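Local coordinates for protein Sso-CP2 metallo-carboxypetidase (Sulfolobus solfataricus, PDB 4MMO) that probably acts as a zinc-dependent carboxypeptidase of the M20 family, removing residues from the C-terminal end of peptides, at residues N61-D73 with N153-A165. Numbering follows the deposited sequence.
Sequences NAKKTLLIYNHYD and NKLKADSVIMEGA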
ATOM      1  N   ASN A  61     -51.268  21.227  -5.694  1.00 47.05           N
ATOM      2  CA  ASN A  61     -51.797  21.786  -6.935  1.00 51.47           C
ATOM      3  C   ASN A  61     -51.138  23.103  -7.344  1.00 57.30           C
ATOM      4  O   ASN A  61     -51.762  23.939  -7.998  1.00 70.06           O
ATOM      5  CB  ASN A  61     -53.313  21.969  -6.827  1.00 59.33           C
ATOM      6  CG  ASN A  61     -54.042  20.653  -6.652  1.00 82.19           C
ATOM      7  OD1 ASN A  61     -54.595  20.368  -5.588  1.00 73.42           O
ATOM      8  ND2 ASN A  61     -54.046  19.838  -7.701  1.00 89.79           N
ATOM      9  N   ALA A  62     -49.879  23.284  -6.960  1.00 51.27           N
ATOM     10  CA  ALA A  62     -49.136  24.481  -7.340  1.00 38.29           C
ATOM     11  C   ALA A  62     -48.573  24.322  -8.746  1.00 42.74           C
ATOM     12  O   ALA A  62     -48.453  23.206  -9.256  1.00 45.00           O
ATOM     13  CB  ALA A  62     -48.018  24.750  -6.348  1.00 36.88           C
ATOM     14  N   LYS A  63     -48.226  25.446  -9.365  1.00 40.59           N
ATOM     15  CA  LYS A  63     -47.710  25.450 -10.727  1.00 44.60           C
ATOM     16  C   LYS A  63     -46.267  24.955 -10.794  1.00 47.28           C
ATOM     17  O   LYS A  63     -45.837  24.412 -11.813  1.00 49.85           O
ATOM     18  CB  LYS A  63     -47.808  26.857 -11.321  1.00 48.52           C
ATOM     19  CG  LYS A  63     -49.235  27.329 -11.546  1.00 49.46           C
ATOM     20  CD  LYS A  63     -49.277  28.729 -12.146  1.00 52.38           C
ATOM     21  CE  LYS A  63     -50.704  29.155 -12.464  1.00 38.61           C
ATOM     22  NZ  LYS A  63     -51.502  29.414 -11.234  1.00 43.07           N
ATOM     23  N   LYS A  64     -45.523  25.153  -9.708  1.00 32.99           N
ATOM     24  CA  LYS A  64     -44.119  24.752  -9.648  1.00 41.89           C
ATOM     25  C   LYS A  64     -43.928  23.472  -8.841  1.00 37.28           C
ATOM     26  O   LYS A  64     -44.613  23.251  -7.838  1.00 39.41           O
ATOM     27  CB  LYS A  64     -43.274  25.867  -9.036  1.00 39.15           C
ATOM     28  CG  LYS A  64     -43.030  27.040  -9.970  1.00 45.85           C
ATOM     29  CD  LYS A  64     -42.274  28.139  -9.254  1.00 52.16           C
ATOM     30  CE  LYS A  64     -41.863  29.255 -10.194  1.00 50.15           C
ATOM     31  NZ  LYS A  64     -40.993  30.246  -9.506  1.00 38.64           N
ATOM     32  N   THR A  65     -42.986  22.643  -9.284  1.00 38.82           N
ATOM     33  CA  THR A  65     -42.660  21.393  -8.602  1.00 27.68           C
ATOM     34  C   THR A  65     -41.172  21.343  -8.282  1.00 35.89           C
ATOM     35  O   THR A  65     -40.330  21.503  -9.169  1.00 38.37           O
ATOM     36  CB  THR A  65     -43.029  20.172  -9.460  1.00 35.92           C
ATOM     37  OG1 THR A  65     -44.436  20.183  -9.726  1.00 43.63           O
ATOM     38  CG2 THR A  65     -42.662  18.871  -8.748  1.00 44.30           C
ATOM     39  N   LEU A  66     -40.864  21.114  -7.009  1.00 32.10           N
ATOM     40  CA  LEU A  66     -39.490  21.010  -6.542  1.00 29.45           C
ATOM     41  C   LEU A  66     -39.135  19.563  -6.178  1.00 30.33           C
ATOM     42  O   LEU A  66     -39.864  18.899  -5.445  1.00 30.47           O
ATOM     43  CB  LEU A  66     -39.291  21.920  -5.326  1.00 29.06           C
ATOM     44  CG  LEU A  66     -37.933  21.847  -4.624  1.00 36.15           C
ATOM     45  CD1 LEU A  66     -36.826  22.371  -5.526  1.00 40.92           C
ATOM     46  CD2 LEU A  66     -37.971  22.612  -3.311  1.00 34.88           C
ATOM     47  N   LEU A  67     -38.010  19.088  -6.700  1.00 30.53           N
ATOM     48  CA  LEU A  67     -37.465  17.784  -6.339  1.00 30.80           C
ATOM     49  C   LEU A  67     -36.371  17.978  -5.294  1.00 37.08           C
ATOM     50  O   LEU A  67     -35.403  18.696  -5.536  1.00 32.07           O
ATOM     51  CB  LEU A  67     -36.897  17.082  -7.578  1.00 29.48           C
ATOM     52  CG  LEU A  67     -36.286  15.688  -7.375  1.00 35.20           C
ATOM     53  CD1 LEU A  67     -37.300  14.725  -6.785  1.00 37.10           C
ATOM     54  CD2 LEU A  67     -35.755  15.143  -8.690  1.00 33.34           C
ATOM     55  N   ILE A  68     -36.533  17.353  -4.131  1.00 31.28           N
ATOM     56  CA  ILE A  68     -35.556  17.475  -3.052  1.00 34.81           C
ATOM     57  C   ILE A  68     -34.792  16.163  -2.865  1.00 36.95           C
ATOM     58  O   ILE A  68     -35.393  15.119  -2.636  1.00 32.83           O
ATOM     59  CB  ILE A  68     -36.234  17.876  -1.724  1.00 26.37           C
ATOM     60  CG1 ILE A  68     -36.913  19.239  -1.883  1.00 24.94           C
ATOM     61  CG2 ILE A  68     -35.214  17.903  -0.580  1.00 29.12           C
ATOM     62  CD1 ILE A  68     -37.570  19.773  -0.624  1.00 33.83           C
ATOM     63  N   TYR A  69     -33.467  16.239  -2.962  1.00 31.50           N
ATOM     64  CA  TYR A  69     -32.597  15.078  -2.810  1.00 26.07           C
ATOM     65  C   TYR A  69     -31.820  15.138  -1.499  1.00 37.04           C
ATOM     66  O   TYR A  69     -31.234  16.163  -1.155  1.00 31.95           O
ATOM     67  CB  TYR A  69     -31.619  14.984  -3.990  1.00 22.97           C
ATOM     68  CG  TYR A  69     -30.482  13.999  -3.784  1.00 37.31           C
ATOM     69  CD1 TYR A  69     -29.308  14.389  -3.156  1.00 39.05           C
ATOM     70  CD2 TYR A  69     -30.583  12.684  -4.224  1.00 41.36           C
ATOM     71  CE1 TYR A  69     -28.269  13.501  -2.963  1.00 34.86           C
ATOM     72  CE2 TYR A  69     -29.541  11.782  -4.035  1.00 30.97           C
ATOM     73  CZ  TYR A  69     -28.389  12.199  -3.404  1.00 42.41           C
ATOM     74  OH  TYR A  69     -27.350  11.317  -3.204  1.00 40.21           O
ATOM     75  N   ASN A  70     -31.824  14.023  -0.775  1.00 32.56           N
ATOM     76  CA  ASN A  70     -30.965  13.839   0.390  1.00 31.05           C
ATOM     77  C   ASN A  70     -30.565  12.368   0.472  1.00 37.97           C
ATOM     78  O   ASN A  70     -31.080  11.549  -0.280  1.00 35.93           O
ATOM     79  CB  ASN A  70     -31.679  14.271   1.672  1.00 35.68           C
ATOM     80  CG  ASN A  70     -31.820  15.779   1.787  1.00 35.58           C
ATOM     81  OD1 ASN A  70     -32.903  16.329   1.598  1.00 34.33           O
ATOM     82  ND2 ASN A  70     -30.723  16.452   2.114  1.00 34.35           N
ATOM     83  N   HIS A  71     -29.643  12.029   1.365  1.00 36.13           N
ATOM     84  CA  HIS A  71     -29.270  10.628   1.551  1.00 29.48           C
ATOM     85  C   HIS A  71     -29.227  10.265   3.026  1.00 32.48           C
ATOM     86  O   HIS A  71     -28.694  11.016   3.844  1.00 38.27           O
ATOM     87  CB  HIS A  71     -27.938  10.312   0.868  1.00 23.80           C
ATOM     88  CG  HIS A  71     -26.771  11.069   1.423  1.00 33.90           C
ATOM     89  ND1 HIS A  71     -26.097  10.672   2.551  1.00 27.24           N
ATOM     90  CD2 HIS A  71     -26.163  12.198   0.988  1.00 44.32           C
ATOM     91  CE1 HIS A  71     -25.112  11.527   2.794  1.00 34.01           C
ATOM     92  NE2 HIS A  71     -25.133  12.458   1.862  1.00 38.30           N
ATOM     93  N   TYR A  72     -29.807   9.111   3.354  1.00 37.88           N
ATOM     94  CA  TYR A  72     -29.915   8.673   4.742  1.00 33.08           C
ATOM     95  C   TYR A  72     -28.728   7.818   5.184  1.00 36.26           C
ATOM     96  O   TYR A  72     -28.576   7.535   6.370  1.00 42.78           O
ATOM     97  CB  TYR A  72     -31.234   7.926   4.979  1.00 35.92           C
ATOM     98  CG  TYR A  72     -31.412   6.662   4.166  1.00 38.06           C
ATOM     99  CD1 TYR A  72     -30.948   5.435   4.635  1.00 43.64           C
ATOM    100  CD2 TYR A  72     -32.063   6.690   2.942  1.00 31.46           C
ATOM    101  CE1 TYR A  72     -31.117   4.278   3.896  1.00 38.24           C
ATOM    102  CE2 TYR A  72     -32.239   5.538   2.196  1.00 35.69           C
ATOM    103  CZ  TYR A  72     -31.761   4.335   2.677  1.00 52.21           C
ATOM    104  OH  TYR A  72     -31.938   3.191   1.933  1.00 45.96           O
ATOM    105  N   ASP A  73     -27.884   7.418   4.239  1.00 34.99           N
ATOM    106  CA  ASP A  73     -26.695   6.645   4.578  1.00 29.68           C
ATOM    107  C   ASP A  73     -25.582   7.566   5.045  1.00 37.84           C
ATOM    108  O   ASP A  73     -25.529   8.730   4.650  1.00 39.66           O
ATOM    109  CB  ASP A  73     -26.216   5.803   3.387  1.00 24.84           C
ATOM    110  CG  ASP A  73     -25.775   6.651   2.203  1.00 35.39           C
ATOM    111  OD1 ASP A  73     -26.554   7.527   1.783  1.00 39.36           O
ATOM    112  OD2 ASP A  73     -24.651   6.448   1.695  1.00 36.46           O
ATOM    113  N   ASN A 153     -40.597  10.071 -15.723  1.00 41.07           N
ATOM    114  CA  ASN A 153     -41.876  10.778 -15.699  1.00 41.71           C
ATOM    115  C   ASN A 153     -42.325  11.066 -14.267  1.00 44.05           C
ATOM    116  O   ASN A 153     -42.758  12.173 -13.956  1.00 46.56           O
ATOM    117  CB  ASN A 153     -42.957   9.990 -16.440  1.00 40.99           C
ATOM    118  CG  ASN A 153     -42.732   9.956 -17.942  1.00 59.45           C
ATOM    119  OD1 ASN A 153     -42.096  10.844 -18.511  1.00 42.87           O
ATOM    120  ND2 ASN A 153     -43.259   8.927 -18.592  1.00 46.45           N
ATOM    121  N   LYS A 154     -42.200  10.074 -13.395  1.00 41.56           N
ATOM    122  CA  LYS A 154     -42.612  10.227 -12.004  1.00 50.20           C
ATOM    123  C   LYS A 154     -41.826  11.322 -11.276  1.00 46.91           C
ATOM    124  O   LYS A 154     -42.351  11.980 -10.380  1.00 43.84           O
ATOM    125  CB  LYS A 154     -42.464   8.899 -11.254  1.00 63.48           C
ATOM    126  CG  LYS A 154     -42.715   9.018  -9.755  1.00 75.28           C
ATOM    127  CD  LYS A 154     -43.196   7.714  -9.136  1.00 77.67           C
ATOM    128  CE  LYS A 154     -42.050   6.876  -8.607  1.00 81.02           C
ATOM    129  NZ  LYS A 154     -42.548   5.600  -8.024  1.00 96.42           N
ATOM    130  N   LEU A 155     -40.571  11.513 -11.670  1.00 38.19           N
ATOM    131  CA  LEU A 155     -39.674  12.428 -10.973  1.00 37.98           C
ATOM    132  C   LEU A 155     -39.619  13.818 -11.595  1.00 35.82           C
ATOM    133  O   LEU A 155     -38.815  14.651 -11.176  1.00 39.26           O
ATOM    134  CB  LEU A 155     -38.265  11.839 -10.939  1.00 46.02           C
ATOM    135  CG  LEU A 155     -38.120  10.555 -10.125  1.00 37.37           C
ATOM    136  CD1 LEU A 155     -36.735   9.962 -10.332  1.00 42.68           C
ATOM    137  CD2 LEU A 155     -38.380  10.826  -8.652  1.00 36.75           C
ATOM    138  N   LYS A 156     -40.467  14.069 -12.587  1.00 30.42           N
ATOM    139  CA  LYS A 156     -40.473  15.356 -13.273  1.00 50.15           C
ATOM    140  C   LYS A 156     -40.657  16.503 -12.288  1.00 43.16           C
ATOM    141  O   LYS A 156     -41.541  16.467 -11.432  1.00 45.56           O
ATOM    142  CB  LYS A 156     -41.576  15.410 -14.330  1.00 35.83           C
ATOM    143  CG  LYS A 156     -41.595  16.717 -15.112  1.00 58.83           C
ATOM    144  CD  LYS A 156     -42.743  16.773 -16.104  1.00 67.02           C
ATOM    145  CE  LYS A 156     -42.677  18.037 -16.947  1.00 70.06           C
ATOM    146  NZ  LYS A 156     -43.719  18.055 -18.008  1.00 80.70           N
ATOM    147  N   ALA A 157     -39.807  17.515 -12.415  1.00 37.63           N
ATOM    148  CA  ALA A 157     -39.878  18.698 -11.571  1.00 34.47           C
ATOM    149  C   ALA A 157     -39.237  19.865 -12.310  1.00 34.73           C
ATOM    150  O   ALA A 157     -38.447  19.654 -13.228  1.00 34.83           O
ATOM    151  CB  ALA A 157     -39.171  18.450 -10.256  1.00 25.11           C
ATOM    152  N   ASP A 158     -39.577  21.089 -11.911  1.00 30.98           N
ATOM    153  CA  ASP A 158     -39.038  22.283 -12.558  1.00 39.79           C
ATOM    154  C   ASP A 158     -37.658  22.626 -12.023  1.00 42.81           C
ATOM    155  O   ASP A 158     -36.869  23.281 -12.698  1.00 33.84           O
ATOM    156  CB  ASP A 158     -39.977  23.470 -12.353  1.00 32.35           C
ATOM    157  CG  ASP A 158     -41.395  23.155 -12.767  1.00 36.97           C
ATOM    158  OD1 ASP A 158     -41.628  22.955 -13.978  1.00 56.14           O
ATOM    159  OD2 ASP A 158     -42.274  23.096 -11.883  1.00 42.36           O
ATOM    160  N   SER A 159     -37.369  22.190 -10.803  1.00 35.28           N
ATOM    161  CA  SER A 159     -36.063  22.437 -10.211  1.00 36.63           C
ATOM    162  C   SER A 159     -35.728  21.368  -9.187  1.00 41.97           C
ATOM    163  O   SER A 159     -36.599  20.622  -8.744  1.00 31.38           O
ATOM    164  CB  SER A 159     -36.022  23.816  -9.554  1.00 33.66           C
ATOM    165  OG  SER A 159     -36.935  23.893  -8.476  1.00 46.46           O
ATOM    166  N   VAL A 160     -34.454  21.309  -8.817  1.00 34.99           N
ATOM    167  CA  VAL A 160     -33.982  20.327  -7.865  1.00 34.91           C
ATOM    168  C   VAL A 160     -32.972  20.943  -6.910  1.00 35.68           C
ATOM    169  O   VAL A 160     -32.135  21.750  -7.316  1.00 26.99           O
ATOM    170  CB  VAL A 160     -33.340  19.115  -8.586  1.00 46.57           C
ATOM    171  CG1 VAL A 160     -32.238  19.571  -9.537  1.00 40.58           C
ATOM    172  CG2 VAL A 160     -32.802  18.105  -7.583  1.00 35.44           C
ATOM    173  N   ILE A 161     -33.061  20.565  -5.638  1.00 33.42           N
ATOM    174  CA  ILE A 161     -32.023  20.910  -4.676  1.00 31.12           C
ATOM    175  C   ILE A 161     -31.324  19.637  -4.197  1.00 29.40           C
ATOM    176  O   ILE A 161     -31.968  18.646  -3.848  1.00 34.00           O
ATOM    177  CB  ILE A 161     -32.561  21.756  -3.492  1.00 37.99           C
ATOM    178  CG1 ILE A 161     -33.617  20.996  -2.688  1.00 41.09           C
ATOM    179  CG2 ILE A 161     -33.139  23.085  -4.017  1.00 41.45           C
ATOM    180  CD1 ILE A 161     -33.943  21.653  -1.359  1.00 33.33           C
ATOM    181  N   MET A 162     -29.996  19.668  -4.214  1.00 36.67           N
ATOM    182  CA  MET A 162     -29.200  18.507  -3.849  1.00 39.71           C
ATOM    183  C   MET A 162     -29.084  18.411  -2.328  1.00 27.10           C
ATOM    184  O   MET A 162     -29.853  19.054  -1.612  1.00 31.87           O
ATOM    185  CB  MET A 162     -27.832  18.579  -4.524  1.00 31.69           C
ATOM    186  CG  MET A 162     -27.902  18.563  -6.042  1.00 31.59           C
ATOM    187  SD  MET A 162     -28.815  17.154  -6.712  1.00 42.05           S
ATOM    188  CE  MET A 162     -27.796  15.796  -6.120  1.00 36.73           C
ATOM    189  N   GLU A 163     -28.140  17.609  -1.836  1.00 32.56           N
ATOM    190  CA  GLU A 163     -28.111  17.252  -0.418  1.00 40.72           C
ATOM    191  C   GLU A 163     -27.936  18.481   0.480  1.00 40.59           C
ATOM    192  O   GLU A 163     -28.368  18.483   1.634  1.00 38.09           O
ATOM    193  CB  GLU A 163     -27.042  16.172  -0.131  1.00 29.82           C
ATOM    194  CG  GLU A 163     -25.617  16.662   0.120  1.00 38.54           C
ATOM    195  CD  GLU A 163     -24.693  15.552   0.639  1.00 41.92           C
ATOM    196  OE1 GLU A 163     -24.206  15.658   1.783  1.00 48.63           O
ATOM    197  OE2 GLU A 163     -24.449  14.560  -0.075  1.00 44.63           O
ATOM    198  N   GLY A 164     -27.318  19.525  -0.062  1.00 35.64           N
ATOM    199  CA  GLY A 164     -27.148  20.774   0.660  1.00 28.65           C
ATOM    200  C   GLY A 164     -25.698  21.103   0.953  1.00 43.86           C
ATOM    201  O   GLY A 164     -24.788  20.381   0.542  1.00 52.36           O
ATOM    202  N   ALA A 165     -25.487  22.198   1.677  1.00 39.96           N
ATOM    203  CA  ALA A 165     -24.144  22.685   1.961  1.00 49.43           C
ATOM    204  C   ALA A 165     -24.136  23.418   3.291  1.00 43.70           C
ATOM    205  O   ALA A 165     -25.041  24.198   3.583  1.00 60.64           O
ATOM    206  CB  ALA A 165     -23.674  23.609   0.844  1.00 59.24           C
TER
HETATM  207  O   HOH W   1     -44.895  21.521 -11.934  1.00 54.18           O
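Strands 65-71 and 159-161 run parallel, L66 to I68 beside S159 to I161, their short axes 4.7 Å apart at closest and inclined by 25°; L67 N donates to S159 O, I161 N to L67 O, and Y69 N to I161 O at 3.0 Å. At the start of the pairing D158 reaches back, and its OD2 takes the T65 N-H at 2.7 Å through the anti lone pair while D158 N donates to T65 O; a water joins the same carboxylate oxygen to K63 O and T65 OG1. On one face of the sheet I68 and I161 lie alongside each other, CG1 to CG1 3.8 Å, under helix 102-121, and L66 CD1 meets I161 CG2. On the other face L67 CB packs on A157 CB at 3.8 Å. In the mixed sheet of the M20 catalytic domain strand 65-71 is flanked on its second edge by strand 128-134, and the C-terminal ends of the parallel strands carry the metal site. There M162, bent at chi2 and chi3, sets CE over a face of the Y69 ring, 4.0 Å from the centroid, a CH-pi contact, with SD oblique to the ring in a Met-aromatic pairing; Y69 OH is hydrogen-bonded to E134 OE2. Beyond it H71 and E163 share the zinc ion with D104. E163 OE2 lies in the imidazole plane at its edge, 2.9 Å from H71 NE2, a closeness set by their common metal and not by a hydrogen bond, with ring and carboxylate planes 64° apart. With CG between the backbone N and carbonyl carbon (chi1 63°), the H71 ring also gives ND1 to D73 O at 2.9 Å, which, with the zinc on NE2, fixes its rotation. Replacing H71 by an alanine is likely to cost the zinc one of three protein ligands and leave D73 O without this donor.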